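SusD homolog (Bacteroides thetaiotaomicron VPI-5482, PDB 3IHV) probably binds glycans at the bacterial outer surface and hands them to a partner outer-membrane transporter, as other SusD-family proteins do. Local coordinates at residues K235-L239 with D255-L260; P178-D182 with L230-H236; L245-C250 with V390-R396. One frame throughout, in Å; residues are numbered along the deposited sequence.

Contact 1 of 3, residues K235-L239 with D255-L260; sequences KHGLL and DPTESL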
loop_
_atom_site.group_PDB
_atom_site.type_symbol
_atom_site.label_atom_id
_atom_site.label_comp_id
_atom_site.label_asym_id
_atom_site.label_seq_id
_atom_site.Cartn_x
_atom_site.Cartn_y
_atom_site.Cartn_z
ATOM N N LYS A 235 17.208 4.415 -14.504
ATOM C CA LYS A 235 16.952 2.983 -14.469
ATOM C C LYS A 235 15.490 2.634 -14.357
ATOM O O LYS A 235 15.140 1.480 -14.537
ATOM C CB LYS A 235 17.744 2.348 -13.310
ATOM C CG LYS A 235 19.256 2.470 -13.459
ATOM C CD LYS A 235 19.841 1.375 -14.346
ATOM C CE LYS A 235 21.213 1.771 -14.929
ATOM N NZ LYS A 235 22.253 2.064 -13.881
ATOM N N HIS A 236 14.625 3.588 -14.021
ATOM C CA HIS A 236 13.218 3.295 -13.851
ATOM C C HIS A 236 12.378 4.351 -14.584
ATOM O O HIS A 236 12.904 5.377 -15.022
ATOM C CB HIS A 236 12.857 3.157 -12.358
ATOM C CG HIS A 236 13.407 1.917 -11.737
ATOM N ND1 HIS A 236 12.795 0.693 -11.847
ATOM C CD2 HIS A 236 14.572 1.698 -11.071
ATOM C CE1 HIS A 236 13.550 -0.228 -11.265
ATOM N NE2 HIS A 236 14.625 0.358 -10.774
ATOM N N GLY A 237 11.096 4.064 -14.743
ATOM C CA GLY A 237 10.211 4.999 -15.438
ATOM C C GLY A 237 8.762 4.668 -15.234
ATOM O O GLY A 237 8.411 3.779 -14.444
ATOM N N LEU A 238 7.919 5.399 -15.969
ATOM C CA LEU A 238 6.488 5.179 -15.974
ATOM C C LEU A 238 6.108 4.364 -17.191
ATOM O O LEU A 238 6.620 4.607 -18.328
ATOM C CB LEU A 238 5.732 6.518 -16.013
ATOM C CG LEU A 238 6.014 7.485 -14.860
ATOM C CD1 LEU A 238 5.345 8.874 -15.062
ATOM C CD2 LEU A 238 5.582 6.813 -13.538
ATOM N N LEU A 239 5.223 3.402 -16.983
ATOM C CA LEU A 239 4.682 2.664 -18.090
ATOM C C LEU A 239 3.958 3.678 -18.960
ATOM O O LEU A 239 3.305 4.616 -18.444
ATOM C CB LEU A 239 3.726 1.542 -17.667
ATOM C CG LEU A 239 4.308 0.451 -16.773
ATOM C CD1 LEU A 239 3.320 -0.718 -16.634
ATOM C CD2 LEU A 239 5.671 -0.046 -17.337
ATOM N N ASP A 255 7.167 -6.373 -14.462
ATOM C CA ASP A 255 7.877 -5.435 -15.303
ATOM C C ASP A 255 8.582 -4.483 -14.312
ATOM O O ASP A 255 7.913 -3.736 -13.603
ATOM C CB ASP A 255 6.933 -4.638 -16.224
ATOM C CG ASP A 255 7.674 -3.670 -17.153
ATOM O OD1 ASP A 255 8.826 -3.281 -16.850
ATOM O OD2 ASP A 255 7.061 -3.252 -18.189
ATOM N N PRO A 256 9.915 -4.527 -14.249
ATOM C CA PRO A 256 10.596 -3.709 -13.253
ATOM C C PRO A 256 10.646 -2.202 -13.563
ATOM O O PRO A 256 11.140 -1.434 -12.753
ATOM C CB PRO A 256 12.033 -4.259 -13.294
ATOM C CG PRO A 256 12.231 -4.596 -14.707
ATOM C CD PRO A 256 10.877 -5.183 -15.159
ATOM N N THR A 257 10.154 -1.782 -14.715
ATOM C CA THR A 257 10.184 -0.378 -15.085
ATOM C C THR A 257 9.623 0.557 -14.016
ATOM O O THR A 257 10.322 1.436 -13.523
ATOM C CB THR A 257 9.460 -0.142 -16.429
ATOM O OG1 THR A 257 10.083 -0.924 -17.453
ATOM C CG2 THR A 257 9.519 1.333 -16.818
ATOM N N GLU A 258 8.356 0.357 -13.695
ATOM C CA GLU A 258 7.628 1.159 -12.705
ATOM C C GLU A 258 7.377 0.451 -11.389
ATOM O O GLU A 258 7.361 1.060 -10.331
ATOM C CB GLU A 258 6.293 1.625 -13.317
ATOM C CG GLU A 258 5.530 2.579 -12.411
ATOM C CD GLU A 258 4.383 3.319 -13.059
ATOM O OE1 GLU A 258 4.145 3.190 -14.294
ATOM O OE2 GLU A 258 3.731 4.046 -12.272
ATOM N N SER A 259 7.108 -0.841 -11.444
ATOM C CA SER A 259 6.829 -1.595 -10.249
ATOM C C SER A 259 8.099 -1.793 -9.419
ATOM O O SER A 259 8.996 -2.526 -9.807
ATOM C CB SER A 259 6.279 -2.970 -10.627
ATOM O OG SER A 259 5.895 -3.618 -9.434
ATOM N N LEU A 260 8.147 -1.178 -8.256
ATOM C CA LEU A 260 9.310 -1.283 -7.372
ATOM C C LEU A 260 9.097 -2.364 -6.279
ATOM O O LEU A 260 9.885 -3.306 -6.189
ATOM C CB LEU A 260 9.597 0.092 -6.786
ATOM C CG LEU A 260 9.952 1.172 -7.828
ATOM C CD1 LEU A 260 10.181 2.503 -7.086
ATOM C CD2 LEU A 260 11.166 0.826 -8.708
#
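H236 and T257 mark the close passage of the two backbones, their CA atoms 4.9 Å apart where the extended chain 236-239 runs past the tight turn made by 255-258. A nearly straight bond (170°) joins G237 N to T257 O at 3.0 Å. The same carbonyl is gripped from the opposite face of its plane by H236 ND1, 3.1 Å from T257 O; ND1 also makes a weaker bond to P256 O. Histidine suits this place because one ring N-H can serve two adjacent carbonyls while the flat ring offers a face to packing: L260 CD2 sits 3.7 Å from the H236 ring centroid as a CH-pi contact. E258 sends its carboxylate along an extended chain, CG opposite the backbone N (chi1 -174°), and OE1 accepts L239 N at 2.9 Å on the anti side, tilted 28° from the carboxylate plane. Salt bridges to R429 and R396 hold this carboxylate from beyond the segments and probably compensate the charge of the buried glutamate. Within the turn, D255 OD1 accepts the T257 hydroxyl and also T257 N, the latter at 2.9 Å; this backbone bond makes an Asx turn just before strand 259-263.

Contact 2 of 3, residues P178-D182 with L230-H236; sequences PYATD and LVESGKH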
loop_
_atom_site.group_PDB
_atom_site.type_symbol
_atom_site.label_atom_id
_atom_site.label_comp_id
_atom_site.label_asym_id
_atom_site.label_seq_id
_atom_site.Cartn_x
_atom_site.Cartn_y
_atom_site.Cartn_z
ATOM N N PRO A 178 21.861 -4.327 -6.840
ATOM C CA PRO A 178 21.933 -3.722 -8.169
ATOM C C PRO A 178 20.541 -3.198 -8.516
ATOM O O PRO A 178 19.566 -3.574 -7.883
ATOM C CB PRO A 178 22.209 -4.924 -9.074
ATOM C CG PRO A 178 21.517 -6.067 -8.366
ATOM C CD PRO A 178 21.769 -5.789 -6.898
ATOM N N TYR A 179 20.451 -2.331 -9.511
ATOM C CA TYR A 179 19.152 -1.979 -10.070
ATOM C C TYR A 179 18.629 -3.244 -10.744
ATOM O O TYR A 179 19.418 -4.089 -11.242
ATOM C CB TYR A 179 19.247 -0.848 -11.097
ATOM C CG TYR A 179 19.445 0.497 -10.479
ATOM C CD1 TYR A 179 18.368 1.198 -9.963
ATOM C CD2 TYR A 179 20.698 1.090 -10.421
ATOM C CE1 TYR A 179 18.540 2.439 -9.385
ATOM C CE2 TYR A 179 20.866 2.352 -9.841
ATOM C CZ TYR A 179 19.772 3.007 -9.326
ATOM O OH TYR A 179 19.910 4.260 -8.749
ATOM N N ALA A 180 17.305 -3.390 -10.729
ATOM C CA ALA A 180 16.646 -4.578 -11.284
ATOM C C ALA A 180 17.110 -4.939 -12.699
ATOM O O ALA A 180 17.352 -6.107 -12.968
ATOM C CB ALA A 180 15.108 -4.426 -11.249
ATOM N N THR A 181 17.242 -3.959 -13.577
ATOM C CA THR A 181 17.632 -4.211 -14.971
ATOM C C THR A 181 19.152 -4.341 -15.199
ATOM O O THR A 181 19.590 -4.677 -16.298
ATOM C CB THR A 181 17.063 -3.078 -15.857
ATOM O OG1 THR A 181 17.536 -1.816 -15.363
ATOM C CG2 THR A 181 15.505 -3.092 -15.776
ATOM N N ASP A 182 19.951 -4.083 -14.173
ATOM C CA ASP A 182 21.402 -4.166 -14.262
ATOM C C ASP A 182 21.926 -5.500 -13.711
ATOM O O ASP A 182 23.078 -5.881 -13.951
ATOM C CB ASP A 182 22.068 -3.132 -13.346
ATOM C CG ASP A 182 22.072 -1.704 -13.876
ATOM O OD1 ASP A 182 21.933 -1.488 -15.079
ATOM O OD2 ASP A 182 22.291 -0.755 -13.045
ATOM N N LEU A 230 17.569 8.078 -7.450
ATOM C CA LEU A 230 16.720 7.148 -8.220
ATOM C C LEU A 230 16.251 7.756 -9.555
ATOM O O LEU A 230 16.344 7.113 -10.614
ATOM C CB LEU A 230 15.549 6.694 -7.391
ATOM C CG LEU A 230 14.502 5.823 -8.104
ATOM C CD1 LEU A 230 15.143 4.617 -8.778
ATOM C CD2 LEU A 230 13.359 5.391 -7.133
ATOM N N VAL A 231 15.772 8.995 -9.492
ATOM C CA VAL A 231 15.255 9.680 -10.687
ATOM C C VAL A 231 16.361 9.906 -11.701
ATOM O O VAL A 231 16.219 9.583 -12.901
ATOM C CB VAL A 231 14.471 10.969 -10.289
ATOM C CG1 VAL A 231 14.049 11.752 -11.577
ATOM C CG2 VAL A 231 13.266 10.608 -9.440
ATOM N N GLU A 232 17.521 10.354 -11.250
ATOM C CA GLU A 232 18.639 10.603 -12.148
ATOM C C GLU A 232 19.367 9.356 -12.670
ATOM O O GLU A 232 20.121 9.441 -13.632
ATOM C CB GLU A 232 19.611 11.594 -11.514
ATOM C CG GLU A 232 18.909 12.920 -11.241
ATOM C CD GLU A 232 19.811 14.087 -10.847
ATOM O OE1 GLU A 232 20.978 13.865 -10.490
ATOM O OE2 GLU A 232 19.305 15.253 -10.864
ATOM N N SER A 233 19.056 8.187 -12.110
ATOM C CA SER A 233 19.720 6.983 -12.534
ATOM C C SER A 233 19.308 6.587 -13.941
ATOM O O SER A 233 20.034 5.900 -14.605
ATOM C CB SER A 233 19.374 5.808 -11.610
ATOM O OG SER A 233 18.032 5.361 -11.780
ATOM N N GLY A 234 18.107 6.966 -14.348
ATOM C CA GLY A 234 17.592 6.561 -15.622
ATOM C C GLY A 234 17.223 5.081 -15.655
ATOM O O GLY A 234 16.958 4.540 -16.738
ATOM N N LYS A 235 17.208 4.415 -14.504
ATOM C CA LYS A 235 16.952 2.983 -14.469
ATOM C C LYS A 235 15.490 2.634 -14.357
ATOM O O LYS A 235 15.140 1.480 -14.537
ATOM C CB LYS A 235 17.744 2.348 -13.310
ATOM C CG LYS A 235 19.256 2.470 -13.459
ATOM C CD LYS A 235 19.841 1.375 -14.346
ATOM C CE LYS A 235 21.213 1.771 -14.929
ATOM N NZ LYS A 235 22.253 2.064 -13.881
ATOM N N HIS A 236 14.625 3.588 -14.021
ATOM C CA HIS A 236 13.218 3.295 -13.851
ATOM C C HIS A 236 12.378 4.351 -14.584
ATOM O O HIS A 236 12.904 5.377 -15.022
ATOM C CB HIS A 236 12.857 3.157 -12.358
ATOM C CG HIS A 236 13.407 1.917 -11.737
ATOM N ND1 HIS A 236 12.795 0.693 -11.847
ATOM C CD2 HIS A 236 14.572 1.698 -11.071
ATOM C CE1 HIS A 236 13.550 -0.228 -11.265
ATOM N NE2 HIS A 236 14.625 0.358 -10.774
HETATM O O HOH W 1 15.804 -1.466 -9.243
HETATM O O HOH W 2 16.228 -1.287 -12.972
#
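Y179 lies under the aliphatic part of K235, whose CG stands 3.6 Å from the centroid of the tyrosine ring, over one face, as a CH-pi contact. Lysine fits because its methylenes can cover an aromatic face while its charged end travels on: chi1 (-63°), with CG opposite the carbonyl carbon, lays CG over the ring; the bend at chi2 turns CD away from it, and a second bend at chi4 brings NZ to D182 OD2 at 2.9 Å. This salt bridge uses the syn lone pair of the carboxylate, and it belongs to the outer side of the contact, where T181 and D182 are exposed. At the far end of the tyrosine, OH comes 3.3 Å from S233 CB. L230 CD1 meets the ring edge 4.1 Å from Y179 CE1, and the imidazole of H236 also approaches that edge.

Behind this shell S233 is tied into the turn that follows the helix. Its OG donates to L230 O at 2.7 Å; it also accepts K235 N at 3.0 Å, and this second bond makes an ST turn. G234 has a positive phi of 72°, which glycine tolerates easily. H236 ND1 is held by T257 O, leaving NE2 for water 1, which lies 2.7 Å from H236 NE2 and 2.9 Å from A180 N. Water 2 accepts from T181 N and gives a weak bond to K235 O. Further out, Y179 and L230 both rest on L199 of helix 195-210, and L230 also touches V400 of helix 397-412, so the loop after helix 159-176 is fastened to the C-terminal end of helix 219-232 beside two other helices.

Contact 3 of 3, residues L245-C250 with V390-R396; sequences LWKNTC and VNWYFLR. With NA (sodium ion), chain F.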
loop_
_atom_site.group_PDB
_atom_site.type_symbol
_atom_site.label_atom_id
_atom_site.label_comp_id
_atom_site.label_asym_id
_atom_site.label_seq_id
_atom_site.Cartn_x
_atom_site.Cartn_y
_atom_site.Cartn_z
ATOM N N LEU A 245 -0.500 -0.975 -16.078
ATOM C CA LEU A 245 -0.225 -1.351 -14.720
ATOM C C LEU A 245 -1.225 -2.373 -14.161
ATOM O O LEU A 245 -0.837 -3.280 -13.395
ATOM C CB LEU A 245 -0.274 -0.118 -13.795
ATOM C CG LEU A 245 0.832 0.924 -13.930
ATOM C CD1 LEU A 245 0.430 2.242 -13.321
ATOM C CD2 LEU A 245 2.159 0.381 -13.334
ATOM N N TRP A 246 -2.492 -2.227 -14.534
ATOM C CA TRP A 246 -3.578 -3.054 -13.980
ATOM C C TRP A 246 -3.627 -4.378 -14.735
ATOM O O TRP A 246 -3.809 -5.456 -14.126
ATOM C CB TRP A 246 -4.921 -2.218 -13.910
ATOM C CG TRP A 246 -4.542 -0.904 -13.310
ATOM C CD1 TRP A 246 -4.490 0.301 -13.926
ATOM C CD2 TRP A 246 -3.922 -0.722 -12.039
ATOM N NE1 TRP A 246 -3.914 1.224 -13.109
ATOM C CE2 TRP A 246 -3.562 0.622 -11.938
ATOM C CE3 TRP A 246 -3.688 -1.562 -10.950
ATOM C CZ2 TRP A 246 -2.954 1.140 -10.803
ATOM C CZ3 TRP A 246 -3.074 -1.033 -9.835
ATOM C CH2 TRP A 246 -2.712 0.278 -9.779
ATOM N N LYS A 247 -3.425 -4.311 -16.048
ATOM C CA LYS A 247 -3.280 -5.536 -16.830
ATOM C C LYS A 247 -2.156 -6.373 -16.220
ATOM O O LYS A 247 -2.327 -7.564 -15.959
ATOM C CB LYS A 247 -2.944 -5.263 -18.313
ATOM C CG LYS A 247 -4.044 -4.537 -19.072
ATOM C CD LYS A 247 -3.694 -4.322 -20.548
ATOM C CE LYS A 247 -4.779 -3.560 -21.309
ATOM N NZ LYS A 247 -4.466 -3.409 -22.823
ATOM N N ASN A 248 -1.008 -5.748 -15.967
ATOM C CA ASN A 248 0.140 -6.480 -15.454
ATOM C C ASN A 248 -0.085 -7.102 -14.081
ATOM O O ASN A 248 0.140 -8.302 -13.881
ATOM C CB ASN A 248 1.379 -5.562 -15.352
ATOM C CG ASN A 248 1.961 -5.187 -16.688
ATOM O OD1 ASN A 248 1.594 -5.731 -17.737
ATOM N ND2 ASN A 248 2.955 -4.298 -16.645
ATOM N N THR A 249 -0.549 -6.292 -13.142
ATOM C CA THR A 249 -0.701 -6.768 -11.766
ATOM C C THR A 249 -1.789 -7.856 -11.621
ATOM O O THR A 249 -1.685 -8.718 -10.754
ATOM C CB THR A 249 -0.894 -5.586 -10.793
ATOM O OG1 THR A 249 -0.401 -5.948 -9.488
ATOM C CG2 THR A 249 -2.370 -5.163 -10.736
ATOM N N CYS A 250 -2.793 -7.831 -12.501
ATOM C CA CYS A 250 -3.868 -8.828 -12.484
ATOM C C CYS A 250 -3.474 -10.094 -13.220
ATOM O O CYS A 250 -4.195 -11.081 -13.132
ATOM C CB CYS A 250 -5.151 -8.286 -13.134
ATOM S SG CYS A 250 -5.954 -6.999 -12.152
ATOM N N VAL A 390 -4.403 -12.090 -7.969
ATOM C CA VAL A 390 -4.105 -10.702 -8.284
ATOM C C VAL A 390 -3.014 -10.145 -7.350
ATOM O O VAL A 390 -3.043 -10.356 -6.135
ATOM C CB VAL A 390 -5.365 -9.797 -8.233
ATOM C CG1 VAL A 390 -5.014 -8.315 -8.487
ATOM C CG2 VAL A 390 -6.427 -10.303 -9.236
ATOM N N ASN A 391 -2.051 -9.429 -7.924
ATOM C CA ASN A 391 -0.936 -8.900 -7.143
ATOM C C ASN A 391 -1.218 -7.560 -6.486
ATOM O O ASN A 391 -2.276 -6.984 -6.711
ATOM C CB ASN A 391 0.323 -8.849 -8.005
ATOM C CG ASN A 391 0.762 -10.205 -8.447
ATOM O OD1 ASN A 391 0.316 -11.230 -7.913
ATOM N ND2 ASN A 391 1.635 -10.251 -9.476
ATOM N N TRP A 392 -0.280 -7.118 -5.655
ATOM C CA TRP A 392 -0.432 -5.870 -4.890
ATOM C C TRP A 392 0.743 -4.910 -5.010
ATOM O O TRP A 392 1.858 -5.200 -4.548
ATOM C CB TRP A 392 -0.693 -6.148 -3.395
ATOM C CG TRP A 392 -1.020 -4.883 -2.683
ATOM C CD1 TRP A 392 -0.258 -4.223 -1.767
ATOM C CD2 TRP A 392 -2.217 -4.129 -2.829
ATOM N NE1 TRP A 392 -0.890 -3.070 -1.366
ATOM C CE2 TRP A 392 -2.096 -2.977 -1.998
ATOM C CE3 TRP A 392 -3.340 -4.262 -3.645
ATOM C CZ2 TRP A 392 -3.088 -2.011 -1.910
ATOM C CZ3 TRP A 392 -4.338 -3.317 -3.554
ATOM C CH2 TRP A 392 -4.208 -2.196 -2.691
ATOM N N TYR A 393 0.501 -3.759 -5.617
ATOM C CA TYR A 393 1.530 -2.735 -5.691
ATOM C C TYR A 393 1.646 -1.999 -4.347
ATOM O O TYR A 393 0.730 -1.261 -3.935
ATOM C CB TYR A 393 1.248 -1.653 -6.723
ATOM C CG TYR A 393 1.321 -2.070 -8.180
ATOM C CD1 TYR A 393 2.536 -2.477 -8.753
ATOM C CD2 TYR A 393 0.204 -1.981 -8.984
ATOM C CE1 TYR A 393 2.620 -2.813 -10.089
ATOM C CE2 TYR A 393 0.262 -2.324 -10.343
ATOM C CZ TYR A 393 1.480 -2.727 -10.884
ATOM O OH TYR A 393 1.537 -3.053 -12.211
ATOM N N PHE A 394 2.761 -2.199 -3.656
ATOM C CA PHE A 394 3.040 -1.422 -2.460
ATOM C C PHE A 394 3.752 -0.092 -2.812
ATOM O O PHE A 394 3.556 0.951 -2.140
ATOM C CB PHE A 394 3.873 -2.264 -1.475
ATOM C CG PHE A 394 4.244 -1.535 -0.195
ATOM C CD1 PHE A 394 3.289 -1.271 0.771
ATOM C CD2 PHE A 394 5.562 -1.209 0.064
ATOM C CE1 PHE A 394 3.633 -0.620 1.957
ATOM C CE2 PHE A 394 5.926 -0.565 1.239
ATOM C CZ PHE A 394 4.960 -0.279 2.200
ATOM N N LEU A 395 4.639 -0.123 -3.817
ATOM C CA LEU A 395 5.385 1.062 -4.230
ATOM C C LEU A 395 5.677 1.046 -5.731
ATOM O O LEU A 395 6.307 0.089 -6.252
ATOM C CB LEU A 395 6.736 1.168 -3.486
ATOM C CG LEU A 395 7.473 2.512 -3.679
ATOM C CD1 LEU A 395 6.634 3.660 -3.125
ATOM C CD2 LEU A 395 8.879 2.454 -3.052
ATOM N N ARG A 396 5.191 2.072 -6.428
ATOM C CA ARG A 396 5.406 2.278 -7.850
ATOM C C ARG A 396 6.291 3.513 -8.048
ATOM O O ARG A 396 6.268 4.432 -7.249
ATOM C CB ARG A 396 4.075 2.555 -8.580
ATOM C CG ARG A 396 3.127 1.403 -8.523
ATOM C CD ARG A 396 2.002 1.490 -9.523
ATOM N NE ARG A 396 0.919 2.393 -9.175
ATOM C CZ ARG A 396 0.705 3.611 -9.703
ATOM N NH1 ARG A 396 1.535 4.166 -10.597
ATOM N NH2 ARG A 396 -0.388 4.266 -9.356
HETATM NA NA NA F . -0.280 -13.200 -9.277
HETATM O O HOH W 3 3.893 -3.305 -13.849
HETATM O O HOH W 4 -1.840 -4.354 -7.549
HETATM O O HOH W 5 -1.472 -11.348 -11.036
HETATM O O HOH W 6 2.080 -13.144 -9.656
HETATM O O HOH W 7 -0.684 -14.600 -11.089
#
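Y393 fills the tightly packed part of the contact, its ring between T249 OG1 over one face and R396 CD over the other. With CG opposite its carbonyl carbon (chi1 -69°), the ring is sent toward the helix, where OH donates to L245 O at 2.7 Å, in the carbonyl plane on a lone pair; that oxygen also receives T249 N. The Y393 edge turns toward the face of W246 in an offset edge-to-face pair, planes at 86° and six-membered ring centroids 5.4 Å apart. L245 CD1 lies over one face of the R396 guanidinium, while E258, E462 and E466 answer its charge. Tyrosine suits this site, offering packing surface and a buried donor together.

One water, water 3, meets the Y393 hydroxyl and N248 ND2; the others gather on the N391 side. N391 N donates to T249 O at 2.9 Å. The sodium ion is bound by N391 OD1 at 2.5 Å, with F265 O, N389 O and waters 5, 6 and 7; water 5 also donates to T249 O. Water 4 links T249 OG1, also bonded to E262, with N391 O and Y393 N. Helix 242-250 packs on strand 392-396, which pairs antiparallel with strand 259-263 through a classic bulge and leads into helix 397-412.

Overall arrangement
Contact 3 is the core of the set: all its touching residues are buried, and aromatic packing goes with a sodium site. Contact 2 lies farthest from the chain's centre, near the surface, and relies on a salt bridge and bridging waters. Contact 1 is intermediate, mainly a set of bonds to backbone atoms. Contacts 1 and 2 share K235 and H236, and P256 of the one packs on A180 and T181 of the other. Contacts 1 and 3 meet at the paired strands 259-263 and 392-396, where the E258–R396 salt bridge joins them. Contacts 2 and 3 do not touch, being about 7 Å apart at their nearest atoms, so contact 1 connects them.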